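Local atomic coordinates of uracil-DNA glycosylase (Sulfolobus tokodaii str. 7, PDB entry 4ZBY), a protein that belongs to the uracil-DNA glycosylase superfamily and carries an iron-sulfur cluster, with uracil bound in a pocket of its alpha/beta fold. Residues Ser138-Trp150 / Lys155-Ala167. Numbering follows the deposited sequence.
Sequences SSITKVRGKSYVW and KEIIVFPTYHPAA. With URA (uracil), chain C.
An antiparallel beta hairpin forms one margin of the mixed sheet of this uracil-DNA glycosylase fold: strand 148-152 is outermost, and strand 155-162 joins it to the parallel strand 117-121. Two hydrogen-bonded pairs, Tyr148 with Val159 and Trp150 with Ile157, zip the strands together around the non-hydrogen-bonded pair Val149 and Ile158; Val159 N to Tyr148 O, at 2.8 Å and 176°, is almost straight. Past Tyr148, toward helix 140-143, the ladder ends, and Lys146 O, buried against Pro161 CD at 3.3 Å, has no hydrogen-bond partner. A single backbone hydrogen bond, Gly145 N to Pro161 O at 3.1 Å, ties the loop to the end of strand 155-162.

The Pro161 ring fills the angle between helix 140-143 and the outer strand, with Ile140 CD1 against its CB and the edge of the Tyr148 ring against CD. That tyrosine ring is fixed at its far end by a 2.8 Å hydrogen bond from OH to a lone pair of Val143 O. On the side of the sheet turned to helix 172-190, the Phe160 ring lies along the backbone of Gly145 and Lys146, its CZ 3.4 Å from Gly145 C.

After the strand, Tyr163 reaches back to the short helix. Arg144 has CG between its backbone N and carbonyl carbon (chi1 61°), which with the bend at chi2 carries CD over the Tyr163 ring face in a CH-pi contact, 3.6 Å from the centroid; NH2 makes a salt bridge with Asp181. A water joins Tyr163 OH, Arg144 NH1 and Thr141 O. His164 enters the uracil pocket: Ala166 N donates to ND1 near the ring plane, and NE2 donates to uracil O2 at 2.8 Å.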
loop_
_atom_site.group_PDB
_atom_site.type_symbol
_atom_site.label_atom_id
_atom_site.label_comp_id
_atom_site.label_asym_id
_atom_site.label_seq_id
_atom_site.Cartn_x
_atom_site.Cartn_y
_atom_site.Cartn_z
ATOM N N SER A 138 17.319 -4.868 1.675
ATOM C CA SER A 138 17.916 -6.189 1.547
ATOM C C SER A 138 16.853 -7.182 1.083
ATOM O O SER A 138 16.843 -7.598 -0.066
ATOM C CB SER A 138 18.527 -6.625 2.876
ATOM O OG SER A 138 17.607 -6.403 3.930
ATOM N N SER A 139 15.934 -7.538 1.975
ATOM C CA SER A 139 14.796 -8.377 1.616
ATOM C C SER A 139 13.631 -8.005 2.520
ATOM O O SER A 139 13.844 -7.412 3.563
ATOM C CB SER A 139 15.141 -9.860 1.757
ATOM O OG SER A 139 15.301 -10.205 3.121
ATOM N N ILE A 140 12.405 -8.345 2.140
ATOM C CA ILE A 140 11.300 -8.057 3.033
ATOM C C ILE A 140 11.459 -8.815 4.361
ATOM O O ILE A 140 11.106 -8.286 5.405
ATOM C CB ILE A 140 9.927 -8.381 2.370
ATOM C CG1 ILE A 140 8.773 -7.817 3.212
ATOM C CG2 ILE A 140 9.770 -9.876 2.090
ATOM C CD1 ILE A 140 8.836 -6.295 3.374
ATOM N N THR A 141 12.016 -10.018 4.333
ATOM C CA THR A 141 12.172 -10.802 5.558
ATOM C C THR A 141 13.075 -10.052 6.531
ATOM O O THR A 141 12.824 -9.997 7.751
ATOM C CB THR A 141 12.738 -12.205 5.261
ATOM O OG1 THR A 141 11.788 -12.941 4.479
ATOM C CG2 THR A 141 12.999 -12.972 6.541
ATOM N N LYS A 142 14.100 -9.417 5.983
ATOM C CA LYS A 142 15.133 -8.806 6.824
ATOM C C LYS A 142 14.718 -7.434 7.331
ATOM O O LYS A 142 15.250 -6.954 8.345
ATOM C CB LYS A 142 16.443 -8.692 6.050
ATOM C CG LYS A 142 17.215 -9.994 6.008
ATOM C CD LYS A 142 18.419 -9.896 5.097
ATOM C CE LYS A 142 19.205 -11.186 5.112
ATOM N NZ LYS A 142 20.406 -11.085 4.263
ATOM N N VAL A 143 13.780 -6.795 6.640
ATOM C CA VAL A 143 13.468 -5.417 6.985
ATOM C C VAL A 143 12.101 -5.234 7.618
ATOM O O VAL A 143 11.839 -4.180 8.182
ATOM C CB VAL A 143 13.572 -4.469 5.759
ATOM C CG1 VAL A 143 14.921 -4.649 5.035
ATOM C CG2 VAL A 143 12.355 -4.621 4.812
ATOM N N ARG A 144 11.221 -6.230 7.526
ATOM C CA ARG A 144 9.877 -6.063 8.097
ATOM C C ARG A 144 9.904 -6.025 9.619
ATOM O O ARG A 144 10.892 -6.474 10.268
ATOM C CB ARG A 144 8.937 -7.185 7.631
ATOM C CG ARG A 144 9.393 -8.601 8.058
ATOM C CD ARG A 144 8.240 -9.395 8.701
ATOM N NE ARG A 144 7.905 -8.903 10.036
ATOM C CZ ARG A 144 8.504 -9.287 11.157
ATOM N NH1 ARG A 144 9.510 -10.159 11.127
ATOM N NH2 ARG A 144 8.119 -8.782 12.324
ATOM N N GLY A 145 8.828 -5.460 10.177
ATOM C CA GLY A 145 8.524 -5.577 11.591
ATOM C C GLY A 145 9.140 -4.488 12.445
ATOM O O GLY A 145 9.161 -4.580 13.670
ATOM N N LYS A 146 9.653 -3.450 11.809
ATOM C CA LYS A 146 10.057 -2.297 12.586
ATOM C C LYS A 146 9.831 -1.027 11.794
ATOM O O LYS A 146 9.525 -1.060 10.593
ATOM C CB LYS A 146 11.513 -2.424 13.038
ATOM C CG LYS A 146 12.553 -2.211 11.973
ATOM C CD LYS A 146 13.905 -2.038 12.653
ATOM C CE LYS A 146 15.034 -1.901 11.658
ATOM N NZ LYS A 146 16.363 -1.957 12.345
ATOM N N SER A 147 9.938 0.104 12.476
ATOM C CA SER A 147 9.665 1.371 11.827
ATOM C C SER A 147 10.933 2.059 11.314
ATOM O O SER A 147 12.059 1.892 11.838
ATOM C CB SER A 147 8.902 2.297 12.779
ATOM O OG SER A 147 9.556 2.365 14.014
ATOM N N TYR A 148 10.741 2.807 10.235
ATOM C CA TYR A 148 11.819 3.537 9.575
ATOM C C TYR A 148 11.357 4.980 9.409
ATOM O O TYR A 148 10.265 5.231 8.908
ATOM C CB TYR A 148 12.153 2.899 8.226
ATOM C CG TYR A 148 12.628 1.468 8.334
ATOM C CD1 TYR A 148 11.723 0.413 8.414
ATOM C CD2 TYR A 148 13.985 1.166 8.340
ATOM C CE1 TYR A 148 12.149 -0.892 8.518
ATOM C CE2 TYR A 148 14.427 -0.149 8.439
ATOM C CZ TYR A 148 13.505 -1.172 8.535
ATOM O OH TYR A 148 13.960 -2.474 8.631
ATOM N N VAL A 149 12.156 5.936 9.856
ATOM C CA VAL A 149 11.702 7.317 9.757
ATOM C C VAL A 149 12.061 7.913 8.394
ATOM O O VAL A 149 13.230 7.902 7.973
ATOM C CB VAL A 149 12.293 8.181 10.870
ATOM C CG1 VAL A 149 11.927 9.644 10.655
ATOM C CG2 VAL A 149 11.791 7.690 12.217
ATOM N N TRP A 150 11.049 8.420 7.702
ATOM C CA TRP A 150 11.239 9.073 6.424
ATOM C C TRP A 150 11.045 10.571 6.612
ATOM O O TRP A 150 9.925 11.039 6.788
ATOM C CB TRP A 150 10.261 8.508 5.407
ATOM C CG TRP A 150 10.387 9.005 3.988
ATOM C CD1 TRP A 150 11.391 9.759 3.444
ATOM C CD2 TRP A 150 9.439 8.782 2.938
ATOM N NE1 TRP A 150 11.121 10.015 2.114
ATOM C CE2 TRP A 150 9.932 9.421 1.781
ATOM C CE3 TRP A 150 8.232 8.089 2.862
ATOM C CZ2 TRP A 150 9.253 9.381 0.561
ATOM C CZ3 TRP A 150 7.546 8.064 1.656
ATOM C CH2 TRP A 150 8.055 8.714 0.524
ATOM N N LYS A 155 7.486 17.253 7.222
ATOM C CA LYS A 155 7.147 16.268 8.237
ATOM C C LYS A 155 8.105 15.089 8.291
ATOM O O LYS A 155 9.105 15.038 7.578
ATOM C CB LYS A 155 5.729 15.732 7.994
ATOM C CG LYS A 155 4.616 16.747 8.191
ATOM C CD LYS A 155 3.287 16.256 7.598
ATOM C CE LYS A 155 2.162 17.251 7.867
ATOM N NZ LYS A 155 1.020 17.137 6.907
ATOM N N GLU A 156 7.785 14.154 9.175
ATOM C CA GLU A 156 8.369 12.829 9.188
ATOM C C GLU A 156 7.250 11.865 8.864
ATOM O O GLU A 156 6.110 12.076 9.292
ATOM C CB GLU A 156 8.961 12.468 10.545
ATOM C CG GLU A 156 10.190 13.247 10.964
ATOM C CD GLU A 156 10.755 12.745 12.283
ATOM O OE1 GLU A 156 10.004 12.083 13.034
ATOM O OE2 GLU A 156 11.945 13.002 12.566
ATOM N N ILE A 157 7.565 10.814 8.121
ATOM C CA ILE A 157 6.615 9.736 7.891
ATOM C C ILE A 157 7.231 8.475 8.451
ATOM O O ILE A 157 8.418 8.210 8.233
ATOM C CB ILE A 157 6.295 9.549 6.394
ATOM C CG1 ILE A 157 5.534 10.778 5.877
ATOM C CG2 ILE A 157 5.448 8.281 6.178
ATOM C CD1 ILE A 157 5.392 10.824 4.377
ATOM N N ILE A 158 6.450 7.719 9.208
ATOM C CA ILE A 158 6.932 6.448 9.742
ATOM C C ILE A 158 6.597 5.355 8.752
ATOM O O ILE A 158 5.421 5.130 8.453
ATOM C CB ILE A 158 6.277 6.121 11.072
ATOM C CG1 ILE A 158 6.625 7.189 12.113
ATOM C CG2 ILE A 158 6.708 4.772 11.531
ATOM C CD1 ILE A 158 5.752 7.110 13.359
ATOM N N VAL A 159 7.614 4.683 8.233
ATOM C CA VAL A 159 7.380 3.609 7.278
ATOM C C VAL A 159 7.514 2.275 7.992
ATOM O O VAL A 159 8.506 2.013 8.674
ATOM C CB VAL A 159 8.360 3.666 6.077
ATOM C CG1 VAL A 159 8.187 2.424 5.171
ATOM C CG2 VAL A 159 8.148 4.943 5.279
ATOM N N PHE A 160 6.504 1.435 7.847
ATOM C CA PHE A 160 6.496 0.159 8.539
ATOM C C PHE A 160 6.226 -0.984 7.576
ATOM O O PHE A 160 5.089 -1.194 7.165
ATOM C CB PHE A 160 5.436 0.169 9.654
ATOM C CG PHE A 160 5.653 -0.873 10.687
ATOM C CD1 PHE A 160 6.093 -0.519 11.950
ATOM C CD2 PHE A 160 5.456 -2.224 10.399
ATOM C CE1 PHE A 160 6.338 -1.502 12.914
ATOM C CE2 PHE A 160 5.695 -3.212 11.364
ATOM C CZ PHE A 160 6.113 -2.843 12.617
ATOM N N PRO A 161 7.280 -1.733 7.210
ATOM C CA PRO A 161 7.060 -2.819 6.266
ATOM C C PRO A 161 6.500 -4.061 6.946
ATOM O O PRO A 161 6.920 -4.370 8.045
ATOM C CB PRO A 161 8.473 -3.112 5.720
ATOM C CG PRO A 161 9.315 -1.940 6.149
ATOM C CD PRO A 161 8.711 -1.466 7.437
ATOM N N THR A 162 5.578 -4.756 6.294
ATOM C CA THR A 162 5.103 -6.056 6.759
ATOM C C THR A 162 5.060 -7.065 5.610
ATOM O O THR A 162 5.278 -6.715 4.450
ATOM C CB THR A 162 3.695 -5.966 7.357
ATOM O OG1 THR A 162 2.730 -5.879 6.296
ATOM C CG2 THR A 162 3.552 -4.732 8.261
ATOM N N TYR A 163 4.772 -8.322 5.932
ATOM C CA TYR A 163 4.522 -9.303 4.889
ATOM C C TYR A 163 3.218 -8.928 4.221
ATOM O O TYR A 163 2.409 -8.206 4.786
ATOM C CB TYR A 163 4.460 -10.719 5.456
ATOM C CG TYR A 163 5.794 -11.275 5.901
ATOM C CD1 TYR A 163 6.944 -11.085 5.136
ATOM C CD2 TYR A 163 5.902 -12.004 7.075
ATOM C CE1 TYR A 163 8.165 -11.597 5.540
ATOM C CE2 TYR A 163 7.121 -12.530 7.482
ATOM C CZ TYR A 163 8.248 -12.318 6.715
ATOM O OH TYR A 163 9.463 -12.828 7.119
ATOM N N HIS A 164 3.024 -9.386 2.999
ATOM C CA HIS A 164 1.788 -9.117 2.314
ATOM C C HIS A 164 0.702 -10.004 2.901
ATOM O O HIS A 164 0.963 -11.149 3.247
ATOM C CB HIS A 164 1.976 -9.390 0.829
ATOM C CG HIS A 164 0.845 -8.925 -0.011
ATOM N ND1 HIS A 164 -0.346 -9.615 -0.100
ATOM C CD2 HIS A 164 0.727 -7.849 -0.824
ATOM C CE1 HIS A 164 -1.155 -8.978 -0.930
ATOM N NE2 HIS A 164 -0.526 -7.905 -1.383
ATOM N N PRO A 165 -0.530 -9.502 2.986
ATOM C CA PRO A 165 -1.610 -10.296 3.592
ATOM C C PRO A 165 -1.849 -11.635 2.901
ATOM O O PRO A 165 -2.227 -12.591 3.555
ATOM C CB PRO A 165 -2.836 -9.399 3.431
ATOM C CG PRO A 165 -2.293 -8.047 3.351
ATOM C CD PRO A 165 -0.953 -8.116 2.714
ATOM N N ALA A 166 -1.668 -11.676 1.585
ATOM C CA ALA A 166 -1.820 -12.913 0.837
ATOM C C ALA A 166 -0.909 -14.014 1.391
ATOM O O ALA A 166 -1.273 -15.193 1.365
ATOM C CB ALA A 166 -1.538 -12.663 -0.620
ATOM N N ALA A 167 0.250 -13.636 1.929
ATOM C CA ALA A 167 1.195 -14.632 2.438
ATOM C C ALA A 167 0.714 -15.250 3.743
ATOM O O ALA A 167 1.215 -16.293 4.167
ATOM C CB ALA A 167 2.586 -14.011 2.634
HETATM N N1 URA C . -2.782 -7.569 -3.595
HETATM C C2 URA C . -2.263 -6.322 -3.536
HETATM O O2 URA C . -1.066 -6.101 -3.518
HETATM N N3 URA C . -3.130 -5.314 -3.693
HETATM C C4 URA C . -4.459 -5.425 -3.897
HETATM O O4 URA C . -5.142 -4.416 -3.949
HETATM C C5 URA C . -4.967 -6.739 -3.940
HETATM C C6 URA C . -4.126 -7.788 -3.780
HETATM O O HOH W 1 10.839 -11.693 9.026
#